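Local coordinates for BH0493 protein (Bacillus halodurans C-125, PDB 2QEE) that probably works as a zinc-dependent enzyme of the amidohydrolase superfamily, whose substrate and reaction are not established, at residues Gln22-Met27 with Asp404-Asn409; Val91-Arg96 with Met330-Ile335; Met259-Lys264 with Phe298-Leu303; Gly325-Met330 with Pro353-Ala358. All blocks are in the same frame, centred on the assembly; numbering follows the deposited sequence.

Interaction 1. Residues Gln22-Met27 with Asp404-Asn409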
loop_
_atom_site.group_PDB
_atom_site.type_symbol
_atom_site.label_atom_id
_atom_site.label_comp_id
_atom_site.label_asym_id
_atom_site.label_seq_id
_atom_site.Cartn_x
_atom_site.Cartn_y
_atom_site.Cartn_z
ATOM N N GLN C 22 24.635 -16.779 8.557
ATOM C CA GLN C 22 24.069 -16.691 9.884
ATOM C C GLN C 22 23.065 -17.830 10.035
ATOM O O GLN C 22 22.123 -17.919 9.247
ATOM C CB GLN C 22 23.299 -15.375 10.060
ATOM C CG GLN C 22 22.371 -15.348 11.302
ATOM C CD GLN C 22 23.172 -15.475 12.606
ATOM O OE1 GLN C 22 24.282 -14.930 12.744
ATOM N NE2 GLN C 22 22.608 -16.208 13.599
ATOM N N PRO C 23 23.271 -18.705 11.036
ATOM C CA PRO C 23 22.258 -19.770 11.220
ATOM C C PRO C 23 20.931 -19.153 11.661
ATOM O O PRO C 23 20.891 -18.301 12.573
ATOM C CB PRO C 23 22.824 -20.603 12.367
ATOM C CG PRO C 23 24.310 -20.230 12.445
ATOM C CD PRO C 23 24.413 -18.837 11.961
ATOM N N VAL C 24 19.873 -19.630 11.050
ATOM C CA VAL C 24 18.555 -19.098 11.290
ATOM C C VAL C 24 17.802 -19.819 12.408
ATOM O O VAL C 24 17.772 -21.062 12.433
ATOM C CB VAL C 24 17.735 -19.221 10.022
ATOM C CG1 VAL C 24 16.298 -18.741 10.260
ATOM C CG2 VAL C 24 18.399 -18.365 8.886
ATOM N N THR C 25 17.179 -19.043 13.276
ATOM C CA THR C 25 16.064 -19.560 14.089
ATOM C C THR C 25 14.798 -19.252 13.323
ATOM O O THR C 25 14.506 -18.062 13.028
ATOM C CB THR C 25 15.999 -18.967 15.489
ATOM O OG1 THR C 25 17.174 -19.402 16.208
ATOM C CG2 THR C 25 14.751 -19.437 16.231
ATOM N N ASP C 26 14.016 -20.290 13.028
ATOM C CA ASP C 26 12.796 -20.101 12.205
ATOM C C ASP C 26 11.668 -20.179 13.210
ATOM O O ASP C 26 11.318 -21.280 13.695
ATOM C CB ASP C 26 12.711 -21.217 11.156
ATOM C CG ASP C 26 11.575 -21.029 10.155
ATOM O OD1 ASP C 26 10.690 -20.194 10.466
ATOM O OD2 ASP C 26 11.598 -21.690 9.099
ATOM N N MET C 27 11.116 -19.031 13.581
ATOM C CA MET C 27 10.318 -19.027 14.832
ATOM C C MET C 27 8.845 -19.350 14.709
ATOM O O MET C 27 8.114 -19.217 15.698
ATOM C CB MET C 27 10.528 -17.795 15.724
ATOM C CG MET C 27 10.433 -16.405 15.019
ATOM S SD MET C 27 8.760 -16.119 14.417
ATOM C CE MET C 27 7.808 -15.858 15.943
ATOM N N ASP C 404 21.044 -10.648 15.268
ATOM C CA ASP C 404 19.864 -10.142 15.947
ATOM C C ASP C 404 18.622 -10.442 15.123
ATOM O O ASP C 404 17.647 -11.028 15.622
ATOM C CB ASP C 404 19.985 -8.628 16.186
ATOM C CG ASP C 404 20.891 -8.294 17.377
ATOM O OD1 ASP C 404 21.103 -9.174 18.247
ATOM O OD2 ASP C 404 21.392 -7.145 17.445
ATOM N N LEU C 405 18.677 -10.090 13.851
ATOM C CA LEU C 405 17.493 -10.207 13.001
ATOM C C LEU C 405 17.088 -11.670 12.786
ATOM O O LEU C 405 15.893 -11.949 12.787
ATOM C CB LEU C 405 17.752 -9.584 11.618
ATOM C CG LEU C 405 17.940 -8.044 11.697
ATOM C CD1 LEU C 405 18.511 -7.584 10.368
ATOM C CD2 LEU C 405 16.551 -7.347 11.965
ATOM N N PHE C 406 18.060 -12.577 12.584
ATOM C CA PHE C 406 17.722 -13.976 12.213
ATOM C C PHE C 406 17.609 -14.936 13.387
ATOM O O PHE C 406 17.144 -16.089 13.209
ATOM C CB PHE C 406 18.649 -14.558 11.135
ATOM C CG PHE C 406 18.433 -13.923 9.773
ATOM C CD1 PHE C 406 17.485 -14.438 8.882
ATOM C CD2 PHE C 406 19.197 -12.823 9.382
ATOM C CE1 PHE C 406 17.258 -13.833 7.638
ATOM C CE2 PHE C 406 18.980 -12.223 8.155
ATOM C CZ PHE C 406 18.037 -12.753 7.266
ATOM N N SER C 407 18.020 -14.465 14.579
ATOM C CA SER C 407 18.058 -15.371 15.746
ATOM C C SER C 407 17.904 -14.737 17.105
ATOM O O SER C 407 16.975 -15.056 17.888
ATOM C CB SER C 407 19.344 -16.212 15.717
ATOM O OG SER C 407 19.311 -17.128 16.804
ATOM N N ARG C 408 18.795 -13.815 17.433
ATOM C CA ARG C 408 18.865 -13.329 18.813
ATOM C C ARG C 408 17.665 -12.521 19.270
ATOM O O ARG C 408 17.315 -12.587 20.426
ATOM C CB ARG C 408 20.128 -12.503 19.069
ATOM C CG ARG C 408 21.377 -13.221 18.694
ATOM C CD ARG C 408 22.653 -12.381 18.990
ATOM N NE ARG C 408 23.840 -13.116 18.544
ATOM C CZ ARG C 408 25.042 -12.589 18.317
ATOM N NH1 ARG C 408 25.266 -11.285 18.466
ATOM N NH2 ARG C 408 26.023 -13.387 17.918
ATOM N N ASN C 409 17.024 -11.751 18.366
ATOM C CA ASN C 409 15.881 -10.953 18.784
ATOM C C ASN C 409 14.753 -11.860 19.245
ATOM O O ASN C 409 14.072 -11.528 20.214
ATOM C CB ASN C 409 15.322 -10.077 17.622
ATOM C CG ASN C 409 16.206 -8.872 17.326
ATOM O OD1 ASN C 409 17.073 -8.481 18.148
ATOM N ND2 ASN C 409 15.950 -8.214 16.131
HETATM O O HOH W 1 19.844 -19.381 15.058
#

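Interaction 2. Residues Val91-Arg96 with Met330-Ile335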
loop_
_atom_site.group_PDB
_atom_site.type_symbol
_atom_site.label_atom_id
_atom_site.label_comp_id
_atom_site.label_asym_id
_atom_site.label_seq_id
_atom_site.Cartn_x
_atom_site.Cartn_y
_atom_site.Cartn_z
ATOM N N VAL C 91 6.136 -19.263 -12.851
ATOM C CA VAL C 91 6.625 -17.935 -12.372
ATOM C C VAL C 91 6.104 -17.466 -11.028
ATOM O O VAL C 91 6.702 -16.505 -10.454
ATOM C CB VAL C 91 6.377 -16.796 -13.386
ATOM C CG1 VAL C 91 7.298 -16.989 -14.693
ATOM C CG2 VAL C 91 4.887 -16.730 -13.767
ATOM N N SER C 92 4.998 -18.022 -10.535
ATOM C CA SER C 92 4.504 -17.616 -9.191
ATOM C C SER C 92 5.537 -17.901 -8.110
ATOM O O SER C 92 6.438 -18.739 -8.292
ATOM C CB SER C 92 3.182 -18.284 -8.818
ATOM O OG SER C 92 3.438 -19.630 -8.430
ATOM N N GLU C 93 5.380 -17.212 -6.964
ATOM C CA GLU C 93 6.320 -17.429 -5.876
ATOM C C GLU C 93 6.371 -18.894 -5.381
ATOM O O GLU C 93 7.468 -19.441 -5.143
ATOM C CB GLU C 93 5.994 -16.489 -4.717
ATOM C CG GLU C 93 6.785 -16.655 -3.445
ATOM C CD GLU C 93 8.330 -16.498 -3.572
ATOM O OE1 GLU C 93 8.864 -16.064 -4.602
ATOM O OE2 GLU C 93 8.975 -16.897 -2.580
ATOM N N ALA C 94 5.188 -19.496 -5.188
ATOM C CA ALA C 94 5.096 -20.875 -4.704
ATOM C C ALA C 94 5.676 -21.879 -5.714
ATOM O O ALA C 94 6.398 -22.816 -5.338
ATOM C CB ALA C 94 3.644 -21.188 -4.352
ATOM N N CYS C 95 5.480 -21.623 -7.010
ATOM C CA CYS C 95 6.058 -22.520 -8.011
ATOM C C CYS C 95 7.578 -22.304 -8.093
ATOM O O CYS C 95 8.355 -23.286 -8.118
ATOM C CB CYS C 95 5.431 -22.292 -9.365
ATOM S SG CYS C 95 3.702 -22.871 -9.436
ATOM N N ARG C 96 8.034 -21.034 -8.140
ATOM C CA ARG C 96 9.462 -20.755 -8.063
ATOM C C ARG C 96 10.086 -21.495 -6.876
ATOM O O ARG C 96 11.206 -22.108 -6.994
ATOM C CB ARG C 96 9.684 -19.264 -7.887
ATOM C CG ARG C 96 11.120 -18.792 -7.673
ATOM C CD ARG C 96 11.008 -17.401 -6.931
ATOM N NE ARG C 96 12.353 -16.917 -6.663
ATOM C CZ ARG C 96 12.638 -15.915 -5.846
ATOM N NH1 ARG C 96 11.665 -15.287 -5.178
ATOM N NH2 ARG C 96 13.901 -15.558 -5.679
ATOM N N MET C 330 1.321 -12.327 2.578
ATOM C CA MET C 330 2.387 -11.325 2.653
ATOM C C MET C 330 3.740 -11.915 2.203
ATOM O O MET C 330 4.719 -11.169 2.022
ATOM C CB MET C 330 2.584 -10.769 4.081
ATOM C CG MET C 330 1.330 -10.152 4.779
ATOM S SD MET C 330 0.824 -8.599 4.001
ATOM C CE MET C 330 -0.221 -9.221 2.696
ATOM N N ASN C 331 3.804 -13.233 2.003
ATOM C CA ASN C 331 5.065 -13.841 1.822
ATOM C C ASN C 331 5.436 -13.901 0.350
ATOM O O ASN C 331 5.759 -14.945 -0.170
ATOM C CB ASN C 331 5.088 -15.222 2.535
ATOM C CG ASN C 331 6.490 -15.766 2.761
ATOM O OD1 ASN C 331 7.461 -15.087 2.570
ATOM N ND2 ASN C 331 6.577 -17.045 3.145
ATOM N N ASN C 332 5.452 -12.728 -0.317
ATOM C CA ASN C 332 5.725 -12.636 -1.737
ATOM C C ASN C 332 6.721 -11.481 -1.875
ATOM O O ASN C 332 6.587 -10.490 -1.108
ATOM C CB ASN C 332 4.389 -12.272 -2.422
ATOM C CG ASN C 332 3.401 -13.447 -2.367
ATOM O OD1 ASN C 332 3.661 -14.456 -3.009
ATOM N ND2 ASN C 332 2.290 -13.327 -1.575
ATOM N N PRO C 333 7.698 -11.600 -2.791
ATOM C CA PRO C 333 8.806 -10.583 -2.922
ATOM C C PRO C 333 8.354 -9.103 -2.861
ATOM O O PRO C 333 8.965 -8.300 -2.174
ATOM C CB PRO C 333 9.428 -10.937 -4.282
ATOM C CG PRO C 333 9.393 -12.491 -4.204
ATOM C CD PRO C 333 7.948 -12.742 -3.693
ATOM N N GLU C 334 7.307 -8.727 -3.569
ATOM C CA GLU C 334 6.908 -7.296 -3.603
ATOM C C GLU C 334 6.499 -6.831 -2.191
ATOM O O GLU C 334 6.851 -5.742 -1.733
ATOM C CB GLU C 334 5.733 -7.133 -4.595
ATOM C CG GLU C 334 5.093 -5.735 -4.580
ATOM C CD GLU C 334 6.005 -4.676 -5.233
ATOM O OE1 GLU C 334 7.092 -5.035 -5.766
ATOM O OE2 GLU C 334 5.590 -3.495 -5.194
ATOM N N ILE C 335 5.834 -7.716 -1.449
ATOM C CA ILE C 335 5.353 -7.392 -0.114
ATOM C C ILE C 335 6.465 -7.547 0.917
ATOM O O ILE C 335 6.609 -6.690 1.785
ATOM C CB ILE C 335 4.057 -8.209 0.239
ATOM C CG1 ILE C 335 2.915 -7.968 -0.820
ATOM C CG2 ILE C 335 3.635 -7.901 1.716
ATOM C CD1 ILE C 335 2.411 -6.524 -0.944
HETATM O O HOH W 2 8.073 -17.110 -0.127
#

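Interaction 3. Residues Met259-Lys264 with Phe298-Leu303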
loop_
_atom_site.group_PDB
_atom_site.type_symbol
_atom_site.label_atom_id
_atom_site.label_comp_id
_atom_site.label_asym_id
_atom_site.label_seq_id
_atom_site.Cartn_x
_atom_site.Cartn_y
_atom_site.Cartn_z
ATOM N N MET C 259 -0.039 -13.782 18.344
ATOM C CA MET C 259 -1.327 -13.597 17.700
ATOM C C MET C 259 -1.087 -13.402 16.205
ATOM O O MET C 259 -0.347 -12.512 15.831
ATOM C CB MET C 259 -2.028 -12.373 18.249
ATOM C CG MET C 259 -2.258 -12.407 19.767
ATOM S SD MET C 259 -3.220 -11.034 20.401
ATOM C CE MET C 259 -2.038 -9.741 20.353
ATOM N N MET C 260 -1.689 -14.257 15.400
ATOM C CA MET C 260 -1.579 -14.177 13.948
ATOM C C MET C 260 -2.952 -13.738 13.443
ATOM O O MET C 260 -3.876 -14.540 13.452
ATOM C CB MET C 260 -1.157 -15.545 13.423
ATOM C CG MET C 260 0.167 -15.967 14.130
ATOM S SD MET C 260 0.899 -17.460 13.454
ATOM C CE MET C 260 -0.429 -18.371 12.724
ATOM N N ILE C 261 -3.073 -12.462 13.043
ATOM C CA ILE C 261 -4.380 -11.864 12.937
ATOM C C ILE C 261 -4.714 -11.595 11.450
ATOM O O ILE C 261 -3.887 -11.058 10.720
ATOM C CB ILE C 261 -4.409 -10.541 13.702
ATOM C CG1 ILE C 261 -4.230 -10.779 15.226
ATOM C CG2 ILE C 261 -5.759 -9.799 13.424
ATOM C CD1 ILE C 261 -3.796 -9.504 16.017
ATOM N N GLY C 262 -5.934 -11.937 11.019
ATOM C CA GLY C 262 -6.414 -11.453 9.703
ATOM C C GLY C 262 -6.922 -12.553 8.776
ATOM O O GLY C 262 -7.367 -12.250 7.661
ATOM N N VAL C 263 -6.948 -13.799 9.254
ATOM C CA VAL C 263 -7.354 -14.929 8.402
ATOM C C VAL C 263 -8.870 -15.104 8.513
ATOM O O VAL C 263 -9.416 -15.153 9.623
ATOM C CB VAL C 263 -6.602 -16.255 8.754
ATOM C CG1 VAL C 263 -6.834 -16.696 10.215
ATOM C CG2 VAL C 263 -7.004 -17.330 7.782
ATOM N N LYS C 264 -9.525 -15.106 7.369
ATOM C CA LYS C 264 -10.967 -15.395 7.301
ATOM C C LYS C 264 -11.118 -16.871 6.850
ATOM O O LYS C 264 -10.882 -17.229 5.697
ATOM C CB LYS C 264 -11.640 -14.403 6.329
ATOM C CG LYS C 264 -13.156 -14.684 6.172
ATOM C CD LYS C 264 -13.868 -13.465 5.509
ATOM C CE LYS C 264 -15.389 -13.621 5.633
ATOM N NZ LYS C 264 -16.133 -12.714 4.715
ATOM N N PHE C 298 3.935 -9.952 23.637
ATOM C CA PHE C 298 3.082 -10.356 22.557
ATOM C C PHE C 298 3.897 -10.390 21.261
ATOM O O PHE C 298 4.631 -9.413 20.955
ATOM C CB PHE C 298 1.964 -9.325 22.384
ATOM C CG PHE C 298 1.097 -9.173 23.605
ATOM C CD1 PHE C 298 -0.088 -9.940 23.696
ATOM C CD2 PHE C 298 1.453 -8.327 24.660
ATOM C CE1 PHE C 298 -0.890 -9.826 24.826
ATOM C CE2 PHE C 298 0.608 -8.222 25.811
ATOM C CZ PHE C 298 -0.549 -8.986 25.850
ATOM N N LEU C 299 3.795 -11.502 20.551
ATOM C CA LEU C 299 4.395 -11.614 19.213
ATOM C C LEU C 299 3.238 -11.442 18.253
ATOM O O LEU C 299 2.217 -12.112 18.420
ATOM C CB LEU C 299 5.019 -12.997 19.051
ATOM C CG LEU C 299 6.368 -13.200 19.758
ATOM C CD1 LEU C 299 6.534 -14.753 20.009
ATOM C CD2 LEU C 299 7.523 -12.697 18.864
ATOM N N VAL C 300 3.356 -10.575 17.243
ATOM C CA VAL C 300 2.210 -10.391 16.311
ATOM C C VAL C 300 2.687 -10.388 14.888
ATOM O O VAL C 300 3.733 -9.785 14.592
ATOM C CB VAL C 300 1.500 -9.053 16.611
ATOM C CG1 VAL C 300 0.291 -8.747 15.607
ATOM C CG2 VAL C 300 0.943 -9.025 18.051
ATOM N N THR C 301 1.944 -11.074 14.044
ATOM C CA THR C 301 2.057 -10.953 12.589
ATOM C C THR C 301 0.626 -10.769 12.053
ATOM O O THR C 301 -0.335 -11.308 12.651
ATOM C CB THR C 301 2.796 -12.159 11.964
ATOM O OG1 THR C 301 3.280 -11.824 10.652
ATOM C CG2 THR C 301 1.938 -13.455 11.867
ATOM N N MET C 302 0.487 -10.043 10.932
ATOM C CA MET C 302 -0.874 -9.737 10.441
ATOM C C MET C 302 -0.973 -10.092 8.981
ATOM O O MET C 302 0.022 -10.054 8.258
ATOM C CB MET C 302 -1.299 -8.287 10.667
ATOM C CG MET C 302 -1.396 -7.950 12.171
ATOM S SD MET C 302 -1.963 -6.345 12.590
ATOM C CE MET C 302 -3.793 -6.683 12.457
ATOM N N LEU C 303 -2.183 -10.441 8.559
ATOM C CA LEU C 303 -2.299 -11.025 7.208
ATOM C C LEU C 303 -2.588 -10.003 6.085
ATOM O O LEU C 303 -2.289 -10.285 4.903
ATOM C CB LEU C 303 -3.392 -12.108 7.204
ATOM C CG LEU C 303 -3.466 -13.043 5.991
ATOM C CD1 LEU C 303 -2.178 -13.798 5.648
ATOM C CD2 LEU C 303 -4.641 -14.102 6.264
#

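Interaction 4. Residues Gly325-Met330 with Pro353-Ala358. With ZN (zinc ion), chain T.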
loop_
_atom_site.group_PDB
_atom_site.type_symbol
_atom_site.label_atom_id
_atom_site.label_comp_id
_atom_site.label_asym_id
_atom_site.label_seq_id
_atom_site.Cartn_x
_atom_site.Cartn_y
_atom_site.Cartn_z
ATOM N N GLY C 325 7.851 -11.503 10.801
ATOM C CA GLY C 325 7.608 -12.273 9.582
ATOM C C GLY C 325 6.634 -11.609 8.601
ATOM O O GLY C 325 5.985 -10.595 8.865
ATOM N N CYS C 326 6.566 -12.248 7.442
ATOM C CA CYS C 326 5.670 -11.848 6.411
ATOM C C CYS C 326 4.842 -13.056 6.131
ATOM O O CYS C 326 5.263 -13.939 5.412
ATOM C CB CYS C 326 6.512 -11.467 5.177
ATOM S SG CYS C 326 7.717 -10.150 5.485
ATOM N N TRP C 327 3.650 -13.063 6.715
ATOM C CA TRP C 327 2.855 -14.259 6.812
ATOM C C TRP C 327 2.032 -14.492 5.545
ATOM O O TRP C 327 1.248 -13.603 5.155
ATOM C CB TRP C 327 1.909 -14.013 8.019
ATOM C CG TRP C 327 1.029 -15.149 8.424
ATOM C CD1 TRP C 327 1.302 -16.481 8.319
ATOM C CD2 TRP C 327 -0.276 -15.045 9.031
ATOM N NE1 TRP C 327 0.230 -17.216 8.798
ATOM C CE2 TRP C 327 -0.742 -16.367 9.245
ATOM C CE3 TRP C 327 -1.078 -13.969 9.430
ATOM C CZ2 TRP C 327 -1.998 -16.645 9.828
ATOM C CZ3 TRP C 327 -2.325 -14.253 10.023
ATOM C CH2 TRP C 327 -2.766 -15.568 10.202
ATOM N N TRP C 328 2.199 -15.677 4.960
ATOM C CA TRP C 328 1.235 -16.292 4.017
ATOM C C TRP C 328 1.026 -15.394 2.773
ATOM O O TRP C 328 1.895 -15.298 1.897
ATOM C CB TRP C 328 -0.078 -16.501 4.782
ATOM C CG TRP C 328 -1.088 -17.394 4.211
ATOM C CD1 TRP C 328 -1.137 -17.966 2.957
ATOM C CD2 TRP C 328 -2.227 -17.883 4.932
ATOM N NE1 TRP C 328 -2.275 -18.785 2.869
ATOM C CE2 TRP C 328 -2.938 -18.739 4.069
ATOM C CE3 TRP C 328 -2.711 -17.661 6.224
ATOM C CZ2 TRP C 328 -4.127 -19.370 4.461
ATOM C CZ3 TRP C 328 -3.881 -18.304 6.620
ATOM C CH2 TRP C 328 -4.570 -19.148 5.733
ATOM N N PHE C 329 -0.070 -14.652 2.725
ATOM C CA PHE C 329 -0.339 -13.789 1.530
ATOM C C PHE C 329 0.591 -12.548 1.473
ATOM O O PHE C 329 0.682 -11.867 0.460
ATOM C CB PHE C 329 -1.790 -13.367 1.466
ATOM C CG PHE C 329 -2.732 -14.528 1.467
ATOM C CD1 PHE C 329 -2.613 -15.540 0.542
ATOM C CD2 PHE C 329 -3.756 -14.586 2.427
ATOM C CE1 PHE C 329 -3.499 -16.606 0.584
ATOM C CE2 PHE C 329 -4.625 -15.637 2.473
ATOM C CZ PHE C 329 -4.510 -16.635 1.578
ATOM N N MET C 330 1.321 -12.327 2.578
ATOM C CA MET C 330 2.387 -11.325 2.653
ATOM C C MET C 330 3.740 -11.915 2.203
ATOM O O MET C 330 4.719 -11.169 2.022
ATOM C CB MET C 330 2.584 -10.769 4.081
ATOM C CG MET C 330 1.330 -10.152 4.779
ATOM S SD MET C 330 0.824 -8.599 4.001
ATOM C CE MET C 330 -0.221 -9.221 2.696
ATOM N N PRO C 353 12.435 -10.099 11.009
ATOM C CA PRO C 353 11.935 -9.928 9.598
ATOM C C PRO C 353 11.192 -11.108 8.986
ATOM O O PRO C 353 10.308 -10.901 8.142
ATOM C CB PRO C 353 13.207 -9.655 8.772
ATOM C CG PRO C 353 14.360 -10.113 9.660
ATOM C CD PRO C 353 13.896 -9.880 11.121
ATOM N N GLN C 354 11.504 -12.356 9.344
ATOM C CA GLN C 354 10.883 -13.436 8.591
ATOM C C GLN C 354 10.757 -14.726 9.418
ATOM O O GLN C 354 11.530 -14.923 10.379
ATOM C CB GLN C 354 11.639 -13.723 7.304
ATOM C CG GLN C 354 11.005 -14.741 6.363
ATOM C CD GLN C 354 9.608 -14.289 5.891
ATOM O OE1 GLN C 354 8.703 -14.107 6.720
ATOM N NE2 GLN C 354 9.431 -14.136 4.558
ATOM N N HIS C 355 9.787 -15.541 9.007
ATOM C CA HIS C 355 9.652 -16.932 9.433
ATOM C C HIS C 355 9.218 -17.683 8.178
ATOM O O HIS C 355 8.740 -17.051 7.246
ATOM C CB HIS C 355 8.630 -17.097 10.558
ATOM C CG HIS C 355 7.210 -16.767 10.189
ATOM N ND1 HIS C 355 6.767 -15.466 10.048
ATOM C CD2 HIS C 355 6.140 -17.556 9.926
ATOM C CE1 HIS C 355 5.482 -15.465 9.725
ATOM N NE2 HIS C 355 5.072 -16.722 9.649
ATOM N N SER C 356 9.327 -19.014 8.164
ATOM C CA SER C 356 8.966 -19.754 6.947
ATOM C C SER C 356 7.519 -20.190 6.901
ATOM O O SER C 356 6.940 -20.343 5.803
ATOM C CB SER C 356 9.860 -20.985 6.738
ATOM O OG SER C 356 9.539 -22.017 7.690
ATOM N N ASP C 357 6.957 -20.479 8.073
ATOM C CA ASP C 357 5.671 -21.163 8.137
ATOM C C ASP C 357 5.707 -22.479 7.298
ATOM O O ASP C 357 4.698 -22.868 6.719
ATOM C CB ASP C 357 4.618 -20.259 7.527
ATOM C CG ASP C 357 3.496 -20.136 8.367
ATOM O OD1 ASP C 357 3.058 -21.211 8.820
ATOM O OD2 ASP C 357 3.122 -18.983 8.624
ATOM N N ALA C 358 6.885 -23.104 7.173
ATOM C CA ALA C 358 7.023 -24.301 6.318
ATOM C C ALA C 358 6.056 -25.400 6.803
ATOM O O ALA C 358 6.055 -25.698 8.004
ATOM C CB ALA C 358 8.465 -24.850 6.343
HETATM ZN ZN ZN T . 1.544 -21.056 10.338
HETATM O O HOH W 3 6.168 -16.267 6.484
HETATM O O HOH W 4 0.034 -20.106 10.108
HETATM O O HOH W 5 3.917 -17.467 6.007
#

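Interaction 1. Residues Gln22-Met27 with Asp404-Asn409
The opening strand of the amidohydrolase barrel, whose end leads into the zinc ligands His28 and His30, is met on its flank by the C-terminal helix 395-414, where Val24 and Thr25 lie against Phe406 and Ser407. The short strand and the helical segment run at 69° to each other, with their axes 6.3 Å apart at closest approach. A direct backbone hydrogen bond joins them, Thr25 N donating to Phe406 O at 3.0 Å. The helix is locally widened into a pi-type turn, in which Asn409 N reaches back to Asp404 O, and it is the Phe406 carbonyl in this turn that accepts from the strand. Next to this bond Val24 CG2 touches Phe406 CD1 at 4.0 Å, approaching the ring obliquely. Gln22 completes the apolar patch with CG, 3.8 Å from Phe406 CB. With CG anti to the backbone N (chi1 165°) and a bend at chi2, its chain doubles back, bringing the amide NE2 to Pro23 O at 2.9 Å. The amide plane is then only 19° from that of the Phe406 ring, with which Lys372 makes a cation-pi contact. A water draws the polar atoms together: it donates to Pro23 O and is hydrogen-bonded to both Thr25 OG1 and Ser407 OG, each at 2.9 Å. Strand and helix are thus joined by a main-chain bond beside an apolar patch and by a water shared among Pro23 O and the hydroxyls of Thr25 and Ser407, with Trp411 NE1 of the same helix giving Thr25 OG1 a further bond.

Interaction 2. Residues Val91-Arg96 with Met330-Ile335
Glu93, in the first turn of helix 93-104, reaches across to Asn332 and Pro333 at the start of helix 333-347 and carries most of the contact. Its CB is 3.5 Å from Asn332 OD1, the amide standing almost at right angles to the Glu93 carboxylate (planes 86° apart). The next carbon, CG, is anti to the backbone N (chi1 175°) and lies 3.8 Å from Asn331 O. A bend at chi2 then brings the carboxylate against the CD-CG side of Pro333, where Glu93 CD is 3.8 Å from Pro333 CD. At the tip the two oxygens part company. OE1 rests 3.6 Å from Pro333 CD and takes a salt bridge from Arg96 NH1, 3.0 Å away and one helical turn on; it offers its syn lone pair and lies in the guanidinium plane. Arg96 NH1 also has Pro333 CG at 3.7 Å, so both partners of the ion pair touch that carbon. OE2 turns instead to His370 ND1 of helix 363-388. A water 2.6 Å from Glu93 OE2 bridges toward the carbonyl of Asn331. No direct hydrogen bond joins the two segments. Ser92 OG caps its own helix by accepting from Cys95 N. The contact thus joins two helix N-termini, the second carrying Glu334, a zinc- or magnesium-binding residue whose ion is not bound to this chain. Helix 363-388 touches Glu93, Arg96, Asn331 and Pro333, while helix 51-58 backs Ala94 and Cys95; the third subunit closes over the junction, its Glu345 accepting from Glu334 N.

Interaction 3. Residues Met259-Lys264 with Phe298-Leu303
Met259, Ile261, Phe298, Val300 and Met302 form the apolar heart of this contact, all on one side of two neighbouring parallel strands. Ile261 and Met302 lie side by side and point the same way, Ile261 CG2 touching Met302 CE at 3.8 Å. Further back along the strands the Met259 chain, bent at chi3 (-75°), sets its methyl CE against two partners, Val300 CG2 at 3.8 Å and the Phe298 ring at CD1, which it meets obliquely. Leu289 and Val286 of helix 284-292 cover this side. The other side carries Met260 and Thr301, which touch through Met260 CG and Thr301 CG2; the methyl of Thr301 sits between its backbone N and carbonyl carbon (chi1 -161° for OG1), which leaves OG1 to bond to Phe324 O. Past the strand end, Leu303 CD2 packs 3.6 Å from Val263 CA, beside the kink at Gly262, whose phi is 127°. Between the side chains the backbones are stitched by four hydrogen bonds. Met259 N to Leu299 O and Leu303 N to Ile261 O are both 2.8 Å long; the other two run from Thr301 N to Met259 O and from Ile261 N to Thr301 O. Met260 and Gly262 bond to strand 222-226 on the far side, and Lys264 forms a salt bridge with Glu287 of the third subunit. Two parallel strands joined through helix 284-292 make a beta-alpha-beta crossover, the repeating step of the amidohydrolase barrel: apolar residues face the helix, whereas Met260 looks inward, its nearest side-chain atom about 4 Å from the zinc ion.

Interaction 4. Residues Gly325-Met330 with Pro353-Ala358
The zinc site gathers part of its second shell here, Trp327 and His355 both turning toward the metal ligand Asp357. Asp357 OD1 binds the zinc ion at 2.1 Å, beside His28, His30 and a water that accepts a hydrogen bond from Trp327 NE1. The other oxygen, OD2, sits at the rim of the indole, 3.1 Å from Trp327 CD1, with the carboxylate plane only 14° from the ring. His355 NE2 donates to the same OD2 at 3.2 Å, in its own ring plane but from above that of the carboxylate, and a second water links OD2 to Trp328 N. The histidine owes its place partly to chi1 (65°), which sets the ring between its backbone N and carbonyl carbon and brings ND1 edge-on to Gly325 CA at 3.3 Å. Another water lies over the centre of the ring, between Cys326 O and His355 O. Next to the histidine, the loops are tied by Gln354 OE1, which accepts from Cys326 N at 2.9 Å and from His355 N at the same length; its NE2 partner is Ser371 OG on helix 363-388. The carboxylate thus divides its duties, one oxygen on zinc and the other on histidine and water. The bond from His355 and the indole edge beside OD2 probably limit rotation of the Asp357 carboxylate.

From the N terminus, interaction 1 opens at the first barrel strand and closes only at the C-terminal helix, so the other three contacts all fall within its span. Interaction 2 starts next, at 91-96, and waits until 330-335 for its partner; within that loop interaction 3 joins two neighbouring parallel strands. Interaction 4 begins after interaction 3 is complete and ends beyond 330-335, so it crosses interaction 2, with Met330 belonging to both. Side chains join the contacts directly: Asp26 OD2 meets Ser356 OG, and Leu303 packs on Trp327. Strands, zinc-side loops and outer helices are thereby connected, interactions 2 and 4 also touching the third subunit.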